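Neuraminidase (Influenza A virus, PDB 4K3Y) forms a calcium-binding, six-bladed neuraminidase-like beta-propeller ectodomain of a bat influenza A virus, whose function is not established. Local coordinates at residues 266-278 with 287-299. Residues are numbered along the deposited sequence; the frame is centred on the assembly and turned at random.
Sequences GFMIEGSNSWIGR and GFEIYKFLGTLFS
Ile-290 and Lys-292 meet Trp-275 on one face of a twisted antiparallel hairpin, an example of how a sheet sorts its side chains by alternation. With chi1 at -169°, CG of Lys-292 lies opposite the backbone N and the aliphatic chain runs over one face of the indole; CB sits 3.8 Å from the centroid of the six-membered ring, a CH-pi contact. The ammonium continues past the ring to Asn-19. Ile-290 brings CG1 obliquely to the indole, while its CD1 reaches the edge of the Phe-267 ring at CE2 (3.8 Å). Along this face Gly-277 lets CZ of Phe-288 close to 3.7 Å from its CA. On the other face, CD1 of Ile-276 meets CE2 of Phe-293, and Leu-297 places CD2 against CB of Ser-274 and CD1 against CB of Met-268.

Paired backbone bonds at Ser-274/Phe-293, Ile-276/Tyr-291 and Arg-278/Glu-289 join the strands. At one end, NE of Arg-278 gives a nearly straight bond to OE2 of Glu-289 (2.8 Å), which lies in the guanidinium plane although the donor stands above the carboxylate plane; Asp-248 is a second acidic partner of the arginine. At the other end the bent chain of Glu-270 turns both syn lone pairs to the turn after the strand: OE1 accepts from Leu-297 N (2.8 Å) and OE2 from Thr-296 OG1, fixing the carboxylate's rotation. Thr-296 OG1 also accepts from Phe-298 N, an ST turn. With 268-269 and 306-311 flanking it, this hairpin supplies the middle strands of a four-stranded antiparallel blade, the repeating unit of the neuraminidase beta-propeller.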
loop_
_atom_site.group_PDB
_atom_site.type_symbol
_atom_site.label_atom_id
_atom_site.label_comp_id
_atom_site.label_asym_id
_atom_site.label_seq_id
_atom_site.Cartn_x
_atom_site.Cartn_y
_atom_site.Cartn_z
ATOM N N GLY C 266 -24.484 6.699 22.557
ATOM C CA GLY C 266 -24.459 8.109 22.238
ATOM C C GLY C 266 -23.693 8.781 23.341
ATOM O O GLY C 266 -23.289 8.115 24.307
ATOM N N PHE C 267 -23.522 10.093 23.220
ATOM C CA PHE C 267 -22.583 10.806 24.074
ATOM C C PHE C 267 -23.136 12.114 24.626
ATOM O O PHE C 267 -24.107 12.685 24.110
ATOM C CB PHE C 267 -21.283 11.093 23.291
ATOM C CG PHE C 267 -21.485 11.979 22.073
ATOM C CD1 PHE C 267 -21.773 11.419 20.825
ATOM C CD2 PHE C 267 -21.388 13.371 22.175
ATOM C CE1 PHE C 267 -21.972 12.227 19.702
ATOM C CE2 PHE C 267 -21.584 14.186 21.043
ATOM C CZ PHE C 267 -21.882 13.615 19.815
ATOM N N MET C 268 -22.492 12.564 25.696
ATOM C CA MET C 268 -22.645 13.905 26.226
ATOM C C MET C 268 -21.230 14.463 26.378
ATOM O O MET C 268 -20.279 13.700 26.612
ATOM C CB MET C 268 -23.345 13.870 27.583
ATOM C CG MET C 268 -24.824 13.457 27.548
ATOM S SD MET C 268 -25.502 13.189 29.202
ATOM C CE MET C 268 -27.237 12.853 28.838
ATOM N N ILE C 269 -21.074 15.777 26.234
ATOM C CA ILE C 269 -19.777 16.383 26.502
ATOM C C ILE C 269 -19.875 17.327 27.691
ATOM O O ILE C 269 -20.643 18.293 27.654
ATOM C CB ILE C 269 -19.224 17.176 25.299
ATOM C CG1 ILE C 269 -19.132 16.285 24.059
ATOM C CG2 ILE C 269 -17.852 17.783 25.652
ATOM C CD1 ILE C 269 -18.753 17.037 22.790
ATOM N N GLU C 270 -19.098 17.050 28.736
ATOM C CA GLU C 270 -19.098 17.894 29.935
ATOM C C GLU C 270 -17.943 18.899 29.939
ATOM O O GLU C 270 -16.764 18.525 29.854
ATOM C CB GLU C 270 -19.041 17.042 31.203
ATOM C CG GLU C 270 -18.708 17.831 32.456
ATOM C CD GLU C 270 -19.902 18.574 33.026
ATOM O OE1 GLU C 270 -20.950 18.645 32.350
ATOM O OE2 GLU C 270 -19.791 19.082 34.164
ATOM N N GLY C 271 -18.279 20.177 30.051
ATOM C CA GLY C 271 -17.259 21.202 29.984
ATOM C C GLY C 271 -17.707 22.497 30.614
ATOM O O GLY C 271 -18.707 22.544 31.345
ATOM N N SER C 272 -16.938 23.547 30.350
ATOM C CA SER C 272 -17.362 24.906 30.638
ATOM C C SER C 272 -18.633 25.067 29.831
ATOM O O SER C 272 -19.667 25.545 30.320
ATOM C CB SER C 272 -16.300 25.867 30.134
ATOM O OG SER C 272 -15.641 25.309 29.006
ATOM N N ASN C 273 -18.526 24.637 28.577
ATOM C CA ASN C 273 -19.665 24.466 27.698
ATOM C C ASN C 273 -19.949 22.994 27.564
ATOM O O ASN C 273 -19.042 22.193 27.320
ATOM C CB ASN C 273 -19.383 25.069 26.325
ATOM C CG ASN C 273 -19.691 26.546 26.272
ATOM O OD1 ASN C 273 -20.119 27.142 27.272
ATOM N ND2 ASN C 273 -19.477 27.153 25.108
ATOM N N SER C 274 -21.213 22.639 27.734
ATOM C CA SER C 274 -21.617 21.247 27.635
ATOM C C SER C 274 -22.454 20.977 26.396
ATOM O O SER C 274 -23.020 21.887 25.794
ATOM C CB SER C 274 -22.362 20.807 28.892
ATOM O OG SER C 274 -21.451 20.545 29.943
ATOM N N TRP C 275 -22.521 19.715 26.014
ATOM C CA TRP C 275 -23.242 19.341 24.816
ATOM C C TRP C 275 -23.992 18.040 25.037
ATOM O O TRP C 275 -23.513 17.140 25.743
ATOM C CB TRP C 275 -22.269 19.136 23.650
ATOM C CG TRP C 275 -21.399 20.312 23.286
ATOM C CD1 TRP C 275 -20.159 20.606 23.791
ATOM C CD2 TRP C 275 -21.671 21.312 22.285
ATOM N NE1 TRP C 275 -19.655 21.736 23.184
ATOM C CE2 TRP C 275 -20.561 22.189 22.256
ATOM C CE3 TRP C 275 -22.747 21.555 21.416
ATOM C CZ2 TRP C 275 -20.500 23.299 21.398
ATOM C CZ3 TRP C 275 -22.683 22.660 20.560
ATOM C CH2 TRP C 275 -21.566 23.515 20.560
ATOM N N ILE C 276 -25.167 17.946 24.429
ATOM C CA ILE C 276 -25.867 16.681 24.319
ATOM C C ILE C 276 -26.166 16.431 22.856
ATOM O O ILE C 276 -26.834 17.246 22.210
ATOM C CB ILE C 276 -27.186 16.702 25.057
ATOM C CG1 ILE C 276 -26.950 16.997 26.536
ATOM C CG2 ILE C 276 -27.892 15.364 24.874
ATOM C CD1 ILE C 276 -28.210 17.227 27.284
ATOM N N GLY C 277 -25.655 15.320 22.330
ATOM C CA GLY C 277 -25.997 14.911 20.984
ATOM C C GLY C 277 -27.061 13.841 21.028
ATOM O O GLY C 277 -26.946 12.868 21.778
ATOM N N ARG C 278 -28.101 14.003 20.222
ATOM C CA ARG C 278 -29.111 12.961 20.135
ATOM C C ARG C 278 -29.765 12.881 18.772
ATOM O O ARG C 278 -29.579 13.747 17.909
ATOM C CB ARG C 278 -30.188 13.165 21.195
ATOM C CG ARG C 278 -31.254 14.137 20.764
ATOM C CD ARG C 278 -31.990 14.679 21.960
ATOM N NE ARG C 278 -33.076 15.539 21.524
ATOM C CZ ARG C 278 -34.036 15.990 22.317
ATOM N NH1 ARG C 278 -34.041 15.666 23.600
ATOM N NH2 ARG C 278 -34.979 16.775 21.815
ATOM N N GLY C 287 -32.370 12.147 11.645
ATOM C CA GLY C 287 -31.753 13.408 12.031
ATOM C C GLY C 287 -30.916 13.328 13.299
ATOM O O GLY C 287 -31.100 12.447 14.152
ATOM N N PHE C 288 -29.987 14.264 13.426
ATOM C CA PHE C 288 -29.146 14.325 14.605
ATOM C C PHE C 288 -28.979 15.777 14.994
ATOM O O PHE C 288 -28.775 16.645 14.136
ATOM C CB PHE C 288 -27.786 13.691 14.327
ATOM C CG PHE C 288 -26.930 13.528 15.549
ATOM C CD1 PHE C 288 -27.028 12.386 16.323
ATOM C CD2 PHE C 288 -26.017 14.506 15.916
ATOM C CE1 PHE C 288 -26.241 12.217 17.458
ATOM C CE2 PHE C 288 -25.234 14.346 17.042
ATOM C CZ PHE C 288 -25.343 13.193 17.815
ATOM N N GLU C 289 -29.082 16.043 16.289
ATOM C CA GLU C 289 -28.941 17.406 16.783
ATOM C C GLU C 289 -27.939 17.383 17.920
ATOM O O GLU C 289 -27.718 16.343 18.541
ATOM C CB GLU C 289 -30.298 17.999 17.222
ATOM C CG GLU C 289 -30.982 17.284 18.417
ATOM C CD GLU C 289 -32.461 17.642 18.568
ATOM O OE1 GLU C 289 -32.847 18.788 18.224
ATOM O OE2 GLU C 289 -33.240 16.780 19.036
ATOM N N ILE C 290 -27.302 18.519 18.160
ATOM C CA ILE C 290 -26.407 18.648 19.300
ATOM C C ILE C 290 -26.655 20.021 19.926
ATOM O O ILE C 290 -26.685 21.052 19.240
ATOM C CB ILE C 290 -24.900 18.363 18.932
ATOM C CG1 ILE C 290 -24.044 18.228 20.195
ATOM C CG2 ILE C 290 -24.327 19.406 17.939
ATOM C CD1 ILE C 290 -22.637 17.677 19.943
ATOM N N TYR C 291 -26.881 20.010 21.233
ATOM C CA TYR C 291 -27.357 21.180 21.955
ATOM C C TYR C 291 -26.268 21.673 22.894
ATOM O O TYR C 291 -25.728 20.890 23.684
ATOM C CB TYR C 291 -28.588 20.772 22.762
ATOM C CG TYR C 291 -29.474 21.892 23.228
ATOM C CD1 TYR C 291 -29.207 23.214 22.907
ATOM C CD2 TYR C 291 -30.593 21.620 23.996
ATOM C CE1 TYR C 291 -30.036 24.232 23.349
ATOM C CE2 TYR C 291 -31.419 22.619 24.438
ATOM C CZ TYR C 291 -31.142 23.921 24.117
ATOM O OH TYR C 291 -31.990 24.897 24.581
ATOM N N LYS C 292 -25.938 22.962 22.802
ATOM C CA LYS C 292 -24.914 23.551 23.665
ATOM C C LYS C 292 -25.562 24.077 24.940
ATOM O O LYS C 292 -26.648 24.682 24.906
ATOM C CB LYS C 292 -24.182 24.692 22.955
ATOM C CG LYS C 292 -22.928 25.177 23.686
ATOM C CD LYS C 292 -22.728 26.696 23.576
ATOM C CE LYS C 292 -22.140 27.117 22.236
ATOM N NZ LYS C 292 -21.243 28.295 22.374
ATOM N N PHE C 293 -24.895 23.834 26.062
ATOM C CA PHE C 293 -25.369 24.310 27.352
ATOM C C PHE C 293 -24.286 25.166 27.997
ATOM O O PHE C 293 -23.100 24.818 27.950
ATOM C CB PHE C 293 -25.753 23.130 28.255
ATOM C CG PHE C 293 -27.001 22.398 27.808
ATOM C CD1 PHE C 293 -28.257 22.857 28.180
ATOM C CD2 PHE C 293 -26.921 21.251 27.021
ATOM C CE1 PHE C 293 -29.413 22.199 27.775
ATOM C CE2 PHE C 293 -28.071 20.593 26.614
ATOM C CZ PHE C 293 -29.323 21.068 26.999
ATOM N N LEU C 294 -24.691 26.292 28.580
ATOM C CA LEU C 294 -23.743 27.182 29.243
ATOM C C LEU C 294 -23.583 26.723 30.690
ATOM O O LEU C 294 -24.430 27.022 31.536
ATOM C CB LEU C 294 -24.234 28.633 29.182
ATOM C CG LEU C 294 -24.666 29.180 27.811
ATOM C CD1 LEU C 294 -25.298 30.550 27.943
ATOM C CD2 LEU C 294 -23.502 29.237 26.851
ATOM N N GLY C 295 -22.510 25.978 30.963
ATOM C CA GLY C 295 -22.311 25.354 32.264
ATOM C C GLY C 295 -22.382 23.827 32.279
ATOM O O GLY C 295 -22.488 23.186 31.234
ATOM N N THR C 296 -22.336 23.254 33.480
ATOM C CA THR C 296 -22.251 21.804 33.681
ATOM C C THR C 296 -23.556 21.062 33.379
ATOM O O THR C 296 -24.645 21.629 33.479
ATOM C CB THR C 296 -21.844 21.482 35.139
ATOM O OG1 THR C 296 -21.783 20.063 35.324
ATOM C CG2 THR C 296 -22.858 22.086 36.134
ATOM N N LEU C 297 -23.443 19.787 33.022
ATOM C CA LEU C 297 -24.613 18.956 32.773
ATOM C C LEU C 297 -25.294 18.589 34.084
ATOM O O LEU C 297 -26.384 18.016 34.082
ATOM C CB LEU C 297 -24.199 17.669 32.057
ATOM C CG LEU C 297 -23.545 17.798 30.678
ATOM C CD1 LEU C 297 -22.838 16.503 30.278
ATOM C CD2 LEU C 297 -24.571 18.193 29.627
ATOM N N PHE C 298 -24.648 18.925 35.200
ATOM C CA PHE C 298 -25.062 18.423 36.511
ATOM C C PHE C 298 -25.510 19.496 37.508
ATOM O O PHE C 298 -25.238 19.405 38.707
ATOM C CB PHE C 298 -23.939 17.570 37.082
ATOM C CG PHE C 298 -23.347 16.638 36.075
ATOM C CD1 PHE C 298 -24.116 15.614 35.527
ATOM C CD2 PHE C 298 -22.034 16.790 35.657
ATOM C CE1 PHE C 298 -23.582 14.748 34.585
ATOM C CE2 PHE C 298 -21.484 15.924 34.716
ATOM C CZ PHE C 298 -22.261 14.899 34.178
ATOM N N SER C 299 -26.182 20.516 36.981
ATOM C CA SER C 299 -26.953 21.465 37.768
ATOM C C SER C 299 -28.301 21.599 37.086
ATOM O O SER C 299 -28.440 21.275 35.914
ATOM C CB SER C 299 -26.282 22.830 37.808
ATOM O OG SER C 299 -27.270 23.837 37.961
#